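Acyl-CoA dehydrogenase (Geobacillus kaustophilus, PDB 2PG0) probably dehydrogenates the alpha-beta bond of acyl chains, possibly ACP-bound ones in mycobactin biosynthesis, using FAD as its cofactor. Local coordinates at residues 283-286 and 287-291; 307-310 and 311-315. One frame throughout, in Å; residues are numbered along the deposited sequence.

Contact 1: residues 283-286 and 287-291; sequences EFQT and VQFRL. With FAD (flavin-adenine dinucleotide), chain D.
F284 holds the N-cap position of helix 285-313, and its carbonyl oxygen opens the helical series, accepting a nearly straight bond from Q288 N (3.0 Å to F284 O); F289 N to Q285 O and R290 N to T286 O follow in the same i to i+4 pattern. In the first turn, Q285 and F289 run side by side in the same direction. The amide of Q285 is inclined 45° to the phenyl plane, and its NE2 lies 3.8 Å from F289 CZ. At the next residue, the methylene chain of R290 lies along a backbone oxygen, with CG 3.1 Å from T286 O.

The adenine of FAD packs against this turn. F284 turns its ring over the base, nearly parallel to it, and the amino nitrogen N6A sits 3.2 Å from the ring plane, over the centre of one face. With CG opposite the carbonyl carbon (chi1 -65°), the phenyl group projects outward from the helix start, alongside the face of the base. V287 CG2 lies off the plane of the purine, 3.9 Å from FAD N3A, while T286 OG1, close to that plane, comes within 3.5 Å of FAD C2A. Without the ring, as with an alanine here, the face of the adenine around N6A would probably lose its aromatic stacking partner.

Polar ends tie the site to other chains. Q285 OE1 and T286 OG1 exchange hydrogen bonds with T286 and Q285 of the third subunit, and Q285 NE2 is hydrogen-bonded to N1A of another FAD. R290, with its guanidinium obliquely placed to FAD O2B, forms salt bridges with E339 and with E373 of the fourth subunit. Apolar cover on the base and polar links between subunits thus meet in one helical turn, which is consistent with an adenine site that depends on the association of the subunits.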
ATOM      1  N   GLU A 283      16.657 -10.906 -14.168  1.00 14.86           N
ATOM      2  CA  GLU A 283      17.351  -9.814 -14.858  1.00 15.78           C
ATOM      3  C   GLU A 283      16.441  -8.622 -15.178  1.00 14.65           C
ATOM      4  O   GLU A 283      16.927  -7.533 -15.509  1.00 15.06           O
ATOM      5  CB  GLU A 283      18.038 -10.322 -16.126  1.00 15.94           C
ATOM      6  CG  GLU A 283      19.186 -11.291 -15.866  1.00 18.22           C
ATOM      7  CD  GLU A 283      19.842 -11.749 -17.153  1.00 19.38           C
ATOM      8  OE1 GLU A 283      20.559 -10.938 -17.776  1.00 24.93           O
ATOM      9  OE2 GLU A 283      19.636 -12.915 -17.551  1.00 23.78           O
ATOM     10  N   PHE A 284      15.128  -8.813 -15.077  1.00 12.91           N
ATOM     11  CA  PHE A 284      14.196  -7.708 -15.314  1.00 12.76           C
ATOM     12  C   PHE A 284      14.183  -6.795 -14.105  1.00 11.92           C
ATOM     13  O   PHE A 284      14.169  -7.267 -12.962  1.00 11.53           O
ATOM     14  CB  PHE A 284      12.793  -8.236 -15.638  1.00 13.01           C
ATOM     15  CG  PHE A 284      12.741  -9.005 -16.924  1.00 13.97           C
ATOM     16  CD1 PHE A 284      12.829  -8.340 -18.145  1.00 16.06           C
ATOM     17  CD2 PHE A 284      12.653 -10.395 -16.916  1.00 15.09           C
ATOM     18  CE1 PHE A 284      12.806  -9.057 -19.355  1.00 17.05           C
ATOM     19  CE2 PHE A 284      12.627 -11.121 -18.111  1.00 15.91           C
ATOM     20  CZ  PHE A 284      12.704 -10.453 -19.327  1.00 16.32           C
ATOM     21  N   GLN A 285      14.220  -5.490 -14.355  1.00 11.78           N
ATOM     22  CA  GLN A 285      14.385  -4.524 -13.267  1.00 11.23           C
ATOM     23  C   GLN A 285      13.248  -4.574 -12.233  1.00 11.23           C
ATOM     24  O   GLN A 285      13.501  -4.473 -11.020  1.00 10.40           O
ATOM     25  CB  GLN A 285      14.562  -3.108 -13.804  1.00 11.06           C
ATOM     26  CG  GLN A 285      15.114  -2.153 -12.728  1.00 11.07           C
ATOM     27  CD  GLN A 285      14.949  -0.691 -13.082  1.00 11.54           C
ATOM     28  OE1 GLN A 285      13.914  -0.264 -13.614  1.00 11.74           O
ATOM     29  NE2 GLN A 285      15.979   0.102 -12.776  1.00 11.40           N
ATOM     30  N   THR A 286      12.006  -4.739 -12.698  1.00 10.68           N
ATOM     31  CA  THR A 286      10.873  -4.859 -11.758  1.00 10.42           C
ATOM     32  C   THR A 286      11.034  -6.053 -10.815  1.00 10.88           C
ATOM     33  O   THR A 286      10.676  -5.964  -9.643  1.00 11.07           O
ATOM     34  CB  THR A 286       9.494  -4.952 -12.450  1.00 10.75           C
ATOM     35  OG1 THR A 286       9.462  -6.084 -13.331  1.00  9.89           O
ATOM     36  CG2 THR A 286       9.180  -3.666 -13.211  1.00 10.11           C
ATOM     37  N   VAL A 287      11.586  -7.156 -11.316  1.00 10.48           N
ATOM     38  CA  VAL A 287      11.826  -8.335 -10.479  1.00 10.81           C
ATOM     39  C   VAL A 287      12.927  -8.045  -9.461  1.00 10.91           C
ATOM     40  O   VAL A 287      12.794  -8.373  -8.282  1.00 10.95           O
ATOM     41  CB  VAL A 287      12.184  -9.586 -11.316  1.00 10.67           C
ATOM     42  CG1 VAL A 287      12.558 -10.763 -10.409  1.00 11.34           C
ATOM     43  CG2 VAL A 287      11.021  -9.967 -12.238  1.00 11.78           C
ATOM     44  N   GLN A 288      14.003  -7.415  -9.927  1.00 11.13           N
ATOM     45  CA  GLN A 288      15.095  -6.977  -9.049  1.00 12.02           C
ATOM     46  C   GLN A 288      14.619  -6.069  -7.921  1.00 11.17           C
ATOM     47  O   GLN A 288      14.992  -6.267  -6.767  1.00 11.03           O
ATOM     48  CB  GLN A 288      16.185  -6.280  -9.858  1.00 11.74           C
ATOM     49  CG  GLN A 288      16.901  -7.215 -10.838  1.00 13.18           C
ATOM     50  CD  GLN A 288      17.838  -6.494 -11.793  1.00 14.35           C
ATOM     51  OE1 GLN A 288      17.677  -5.304 -12.080  1.00 15.96           O
ATOM     52  NE2 GLN A 288      18.814  -7.230 -12.317  1.00 18.76           N
ATOM     53  N   PHE A 289      13.793  -5.082  -8.252  1.00 10.76           N
ATOM     54  CA  PHE A 289      13.301  -4.150  -7.237  1.00 10.37           C
ATOM     55  C   PHE A 289      12.337  -4.839  -6.258  1.00 10.51           C
ATOM     56  O   PHE A 289      12.398  -4.601  -5.043  1.00 10.03           O
ATOM     57  CB  PHE A 289      12.639  -2.934  -7.890  1.00 10.84           C
ATOM     58  CG  PHE A 289      13.602  -1.838  -8.282  1.00 11.52           C
ATOM     59  CD1 PHE A 289      14.881  -2.131  -8.769  1.00 11.46           C
ATOM     60  CD2 PHE A 289      13.212  -0.497  -8.190  1.00 13.62           C
ATOM     61  CE1 PHE A 289      15.766  -1.100  -9.151  1.00 13.35           C
ATOM     62  CE2 PHE A 289      14.076   0.534  -8.572  1.00 13.18           C
ATOM     63  CZ  PHE A 289      15.362   0.233  -9.052  1.00 12.02           C
ATOM     64  N   ARG A 290      11.457  -5.696  -6.779  1.00 10.09           N
ATOM     65  CA  ARG A 290      10.528  -6.443  -5.923  1.00 10.00           C
ATOM     66  C   ARG A 290      11.296  -7.288  -4.925  1.00 10.06           C
ATOM     67  O   ARG A 290      10.960  -7.313  -3.739  1.00 10.04           O
ATOM     68  CB  ARG A 290       9.569  -7.296  -6.756  1.00  9.84           C
ATOM     69  CG  ARG A 290       8.544  -6.434  -7.487  1.00 10.31           C
ATOM     70  CD  ARG A 290       7.833  -7.229  -8.560  1.00 13.19           C
ATOM     71  NE  ARG A 290       6.775  -8.073  -8.019  1.00 14.91           N
ATOM     72  CZ  ARG A 290       5.895  -8.728  -8.769  1.00 16.84           C
ATOM     73  NH1 ARG A 290       5.956  -8.644 -10.092  1.00 17.33           N
ATOM     74  NH2 ARG A 290       4.950  -9.468  -8.197  1.00 18.43           N
ATOM     75  N   LEU A 291      12.350  -7.954  -5.398  1.00 10.40           N
ATOM     76  CA  LEU A 291      13.194  -8.750  -4.502  1.00 10.58           C
ATOM     77  C   LEU A 291      13.954  -7.880  -3.499  1.00 10.54           C
ATOM     78  O   LEU A 291      14.074  -8.248  -2.326  1.00 10.44           O
ATOM     79  CB  LEU A 291      14.144  -9.654  -5.285  1.00 11.10           C
ATOM     80  CG  LEU A 291      13.492 -10.851  -5.991  1.00 12.03           C
ATOM     81  CD1 LEU A 291      14.470 -11.398  -7.024  1.00 14.50           C
ATOM     82  CD2 LEU A 291      13.095 -11.931  -5.000  1.00 14.00           C
TER
HETATM   83  PA  FAD D 401       6.354 -17.147 -16.809  1.00 19.81           P
HETATM   84  O1A FAD D 401       7.517 -18.108 -16.697  1.00 18.95           O
HETATM   85  O2A FAD D 401       6.109 -16.600 -18.193  1.00 18.84           O
HETATM   86  O5B FAD D 401       6.580 -15.914 -15.795  1.00 19.77           O
HETATM   87  C5B FAD D 401       6.739 -16.153 -14.413  1.00 21.57           C
HETATM   88  C4B FAD D 401       6.853 -14.807 -13.716  1.00 23.42           C
HETATM   89  O4B FAD D 401       7.910 -14.091 -14.321  1.00 23.22           O
HETATM   90  C3B FAD D 401       5.588 -13.975 -13.887  1.00 24.53           C
HETATM   91  O3B FAD D 401       5.024 -13.701 -12.634  1.00 25.82           O
HETATM   92  C2B FAD D 401       6.044 -12.638 -14.406  1.00 26.82           C
HETATM   93  O2B FAD D 401       5.879 -11.721 -13.351  1.00 31.10           O
HETATM   94  C1B FAD D 401       7.544 -12.750 -14.547  1.00 24.28           C
HETATM   95  N9A FAD D 401       8.001 -12.215 -15.844  1.00 24.28           N
HETATM   96  C8A FAD D 401       8.161 -12.866 -17.044  1.00 23.84           C
HETATM   97  N7A FAD D 401       8.612 -11.973 -17.960  1.00 23.46           N
HETATM   98  C5A FAD D 401       8.741 -10.767 -17.355  1.00 23.77           C
HETATM   99  C6A FAD D 401       9.154  -9.518 -17.803  1.00 24.20           C
HETATM  100  N6A FAD D 401       9.566  -9.345 -19.058  1.00 23.94           N
HETATM  101  N1A FAD D 401       9.173  -8.456 -16.918  1.00 24.00           N
HETATM  102  C2A FAD D 401       8.791  -8.615 -15.601  1.00 23.78           C
HETATM  103  N3A FAD D 401       8.385  -9.856 -15.160  1.00 23.68           N
HETATM  104  C4A FAD D 401       8.362 -10.908 -16.024  1.00 24.16           C
HETATM  105  N1  FAD D 401      -2.504 -21.378 -20.862  1.00 21.52           N
HETATM  106  C2  FAD D 401      -3.128 -21.672 -22.066  1.00 22.05           C
HETATM  107  O2  FAD D 401      -2.528 -21.506 -23.130  1.00 21.68           O
HETATM  108  N3  FAD D 401      -4.420 -22.166 -22.074  1.00 21.49           N
HETATM  109  C4  FAD D 401      -5.096 -22.365 -20.882  1.00 22.01           C
HETATM  110  O4  FAD D 401      -6.241 -22.807 -20.906  1.00 21.39           O
HETATM  111  C4X FAD D 401      -4.476 -22.058 -19.664  1.00 21.95           C
HETATM  112  N5  FAD D 401      -5.144 -22.252 -18.462  1.00 21.88           N
HETATM  113  C5X FAD D 401      -4.512 -21.975 -17.265  1.00 21.62           C
HETATM  114  C6  FAD D 401      -5.194 -22.194 -16.068  1.00 21.86           C
HETATM  115  C7  FAD D 401      -4.586 -21.919 -14.850  1.00 21.56           C
HETATM  116  C7M FAD D 401      -5.370 -22.175 -13.591  1.00 21.80           C
HETATM  117  C8  FAD D 401      -3.278 -21.419 -14.833  1.00 21.79           C
HETATM  118  C8M FAD D 401      -2.554 -21.096 -13.566  1.00 21.95           C
HETATM  119  C9  FAD D 401      -2.598 -21.205 -16.027  1.00 21.76           C
HETATM  120  C9A FAD D 401      -3.205 -21.470 -17.255  1.00 21.87           C
HETATM  121  N10 FAD D 401      -2.534 -21.248 -18.460  1.00 21.75           N
HETATM  122  C10 FAD D 401      -3.165 -21.561 -19.658  1.00 21.83           C
HETATM  123  C1' FAD D 401      -1.159 -20.603 -18.518  1.00 21.07           C
HETATM  124  C2' FAD D 401      -1.055 -19.144 -18.044  1.00 20.55           C
HETATM  125  O2' FAD D 401      -1.528 -18.246 -19.028  1.00 21.81           O
HETATM  126  C3' FAD D 401       0.413 -18.854 -17.714  1.00 18.85           C
HETATM  127  O3' FAD D 401       0.697 -19.434 -16.456  1.00 17.24           O
HETATM  128  C4' FAD D 401       0.790 -17.366 -17.708  1.00 19.14           C
HETATM  129  O4' FAD D 401       0.669 -16.812 -19.004  1.00 19.13           O
HETATM  130  C5' FAD D 401       2.223 -17.121 -17.233  1.00 19.10           C
HETATM  131  O5' FAD D 401       3.125 -17.992 -17.883  1.00 19.40           O
HETATM  132  P   FAD D 401       4.115 -18.897 -17.001  1.00 19.36           P
HETATM  133  O1P FAD D 401       3.319 -19.684 -15.993  1.00 19.02           O
HETATM  134  O2P FAD D 401       4.944 -19.788 -17.898  1.00 20.56           O
HETATM  135  O3P FAD D 401       5.025 -17.831 -16.197  1.00 18.90           O

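Contact 2: residues 307-310 and 311-315; sequences RVIE and EHMAG
R307 grips E311 one turn further along the helix through a salt bridge in which both terminal nitrogens converge on a single oxygen: NH1 lies 2.7 Å and NH2 2.8 Å from E311 OE2. The carboxylate stands almost upright to the guanidinium, the planes 82° apart; OE2 lies at the guanidinium edge, near its plane, whereas NH2 comes from above the carboxylate. A bend at chi2 in each chain (64° in R307, -64° in E311) brings the charged ends together. R307 NH2 also donates to T6 O of the second subunit. Among the other polar side chains, H312 is hydrogen-bonded to Q246 and Q247, and E310 OE2 accepts from R8 N.

Main-chain bonds of the i to i+4 kind run through the turn, from E311 N to R307 O through to A314 N, 3.0 Å from E310 O. Here the helix ends in a Schellman motif: G315 takes a positive phi, which favours glycine, and its N bonds back to H312 O.

Apolar contact is made by I309 and M313, whose side chains run alongside each other with SD 3.8 Å from I309 CG2; both also pack on helix 71-84. H312 sets its ring edge-to-face with F71.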
ATOM      1  N   ARG A 307      16.061  -8.225  18.327  1.00 14.31           N
ATOM      2  CA  ARG A 307      16.153  -7.302  19.459  1.00 14.40           C
ATOM      3  C   ARG A 307      15.130  -7.644  20.548  1.00 13.91           C
ATOM      4  O   ARG A 307      15.455  -7.636  21.738  1.00 13.31           O
ATOM      5  CB  ARG A 307      16.014  -5.848  18.991  1.00 14.80           C
ATOM      6  CG  ARG A 307      16.241  -4.808  20.076  1.00 16.06           C
ATOM      7  CD  ARG A 307      17.665  -4.851  20.611  1.00 19.25           C
ATOM      8  NE  ARG A 307      17.818  -3.908  21.714  1.00 23.02           N
ATOM      9  CZ  ARG A 307      17.593  -4.216  22.983  1.00 24.99           C
ATOM     10  NH1 ARG A 307      17.231  -5.450  23.310  1.00 28.50           N
ATOM     11  NH2 ARG A 307      17.745  -3.299  23.928  1.00 28.66           N
ATOM     12  N   VAL A 308      13.902  -7.946  20.138  1.00 13.78           N
ATOM     13  CA  VAL A 308      12.860  -8.357  21.077  1.00 14.37           C
ATOM     14  C   VAL A 308      13.234  -9.649  21.822  1.00 14.45           C
ATOM     15  O   VAL A 308      13.036  -9.736  23.032  1.00 14.51           O
ATOM     16  CB  VAL A 308      11.471  -8.455  20.381  1.00 14.48           C
ATOM     17  CG1 VAL A 308      10.429  -9.049  21.312  1.00 15.05           C
ATOM     18  CG2 VAL A 308      11.016  -7.063  19.913  1.00 14.56           C
ATOM     19  N   ILE A 309      13.780 -10.637  21.109  1.00 14.72           N
ATOM     20  CA  ILE A 309      14.308 -11.858  21.760  1.00 15.54           C
ATOM     21  C   ILE A 309      15.304 -11.486  22.873  1.00 15.92           C
ATOM     22  O   ILE A 309      15.170 -11.950  24.003  1.00 15.60           O
ATOM     23  CB  ILE A 309      14.943 -12.847  20.731  1.00 15.41           C
ATOM     24  CG1 ILE A 309      13.852 -13.516  19.883  1.00 15.00           C
ATOM     25  CG2 ILE A 309      15.805 -13.914  21.432  1.00 15.22           C
ATOM     26  CD1 ILE A 309      14.381 -14.158  18.595  1.00 15.21           C
ATOM     27  N   GLU A 310      16.265 -10.619  22.558  1.00 16.83           N
ATOM     28  CA  GLU A 310      17.259 -10.155  23.533  1.00 18.52           C
ATOM     29  C   GLU A 310      16.620  -9.523  24.775  1.00 18.34           C
ATOM     30  O   GLU A 310      16.959  -9.894  25.904  1.00 18.33           O
ATOM     31  CB  GLU A 310      18.257  -9.186  22.880  1.00 18.17           C
ATOM     32  CG  GLU A 310      19.187  -9.840  21.861  1.00 20.15           C
ATOM     33  CD  GLU A 310      20.017  -8.827  21.084  1.00 21.50           C
ATOM     34  OE1 GLU A 310      20.034  -7.638  21.476  1.00 23.64           O
ATOM     35  OE2 GLU A 310      20.645  -9.218  20.070  1.00 26.10           O
ATOM     36  N   GLU A 311      15.692  -8.587  24.561  1.00 18.49           N
ATOM     37  CA  GLU A 311      14.917  -7.974  25.653  1.00 18.86           C
ATOM     38  C   GLU A 311      14.182  -9.016  26.503  1.00 18.07           C
ATOM     39  O   GLU A 311      14.223  -8.974  27.737  1.00 17.93           O
ATOM     40  CB  GLU A 311      13.891  -6.982  25.095  1.00 19.06           C
ATOM     41  CG  GLU A 311      14.465  -5.685  24.582  1.00 22.85           C
ATOM     42  CD  GLU A 311      15.127  -4.867  25.668  1.00 24.81           C
ATOM     43  OE1 GLU A 311      14.418  -4.123  26.395  1.00 27.12           O
ATOM     44  OE2 GLU A 311      16.364  -4.965  25.779  1.00 26.13           O
ATOM     45  N   HIS A 312      13.503  -9.942  25.826  1.00 17.22           N
ATOM     46  CA  HIS A 312      12.774 -11.024  26.478  1.00 17.10           C
ATOM     47  C   HIS A 312      13.701 -11.851  27.375  1.00 17.10           C
ATOM     48  O   HIS A 312      13.387 -12.102  28.537  1.00 17.17           O
ATOM     49  CB  HIS A 312      12.129 -11.921  25.422  1.00 16.61           C
ATOM     50  CG  HIS A 312      11.216 -12.963  25.983  1.00 16.30           C
ATOM     51  ND1 HIS A 312      10.149 -12.656  26.800  1.00 16.12           N
ATOM     52  CD2 HIS A 312      11.199 -14.306  25.827  1.00 16.08           C
ATOM     53  CE1 HIS A 312       9.520 -13.769  27.132  1.00 16.70           C
ATOM     54  NE2 HIS A 312      10.138 -14.784  26.557  1.00 16.37           N
ATOM     55  N   MET A 313      14.848 -12.244  26.827  1.00 17.71           N
ATOM     56  CA  MET A 313      15.819 -13.078  27.541  1.00 17.61           C
ATOM     57  C   MET A 313      16.445 -12.355  28.740  1.00 19.36           C
ATOM     58  O   MET A 313      16.833 -12.994  29.727  1.00 19.59           O
ATOM     59  CB  MET A 313      16.887 -13.601  26.570  1.00 17.92           C
ATOM     60  CG  MET A 313      16.369 -14.664  25.582  1.00 16.96           C
ATOM     61  SD  MET A 313      17.621 -15.355  24.468  1.00 13.55           S
ATOM     62  CE  MET A 313      18.673 -16.225  25.654  1.00 17.93           C
ATOM     63  N   ALA A 314      16.527 -11.028  28.650  1.00 20.20           N
ATOM     64  CA  ALA A 314      17.013 -10.180  29.743  1.00 21.28           C
ATOM     65  C   ALA A 314      15.982  -9.992  30.865  1.00 22.02           C
ATOM     66  O   ALA A 314      16.267  -9.326  31.868  1.00 22.43           O
ATOM     67  CB  ALA A 314      17.460  -8.823  29.189  1.00 21.23           C
ATOM     68  N   GLY A 315      14.792 -10.573  30.695  1.00 22.74           N
ATOM     69  CA  GLY A 315      13.738 -10.523  31.708  1.00 23.82           C
ATOM     70  C   GLY A 315      12.945  -9.227  31.701  1.00 24.68           C
ATOM     71  O   GLY A 315      12.286  -8.885  32.683  1.00 24.91           O
TER

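Both contacts belong to helix 285-313 of the C-terminal acyl-CoA dehydrogenase domain and come in series along it: contact 1 forms its first turns and contact 2 its last, with centres 36 Å apart and nearest atoms about 21 Å apart, so they do not touch. The two ends meet different surroundings. Residues 283-291 lie far from the centre of the chain, at an FAD site shared between subunits, whereas 307-315 lie closer in, away from the cofactor sites, against helices 237-273 and 71-84. Each also touches the second subunit. A single long helix therefore spans from the cofactor interface to the N-terminal helical part of the same chain.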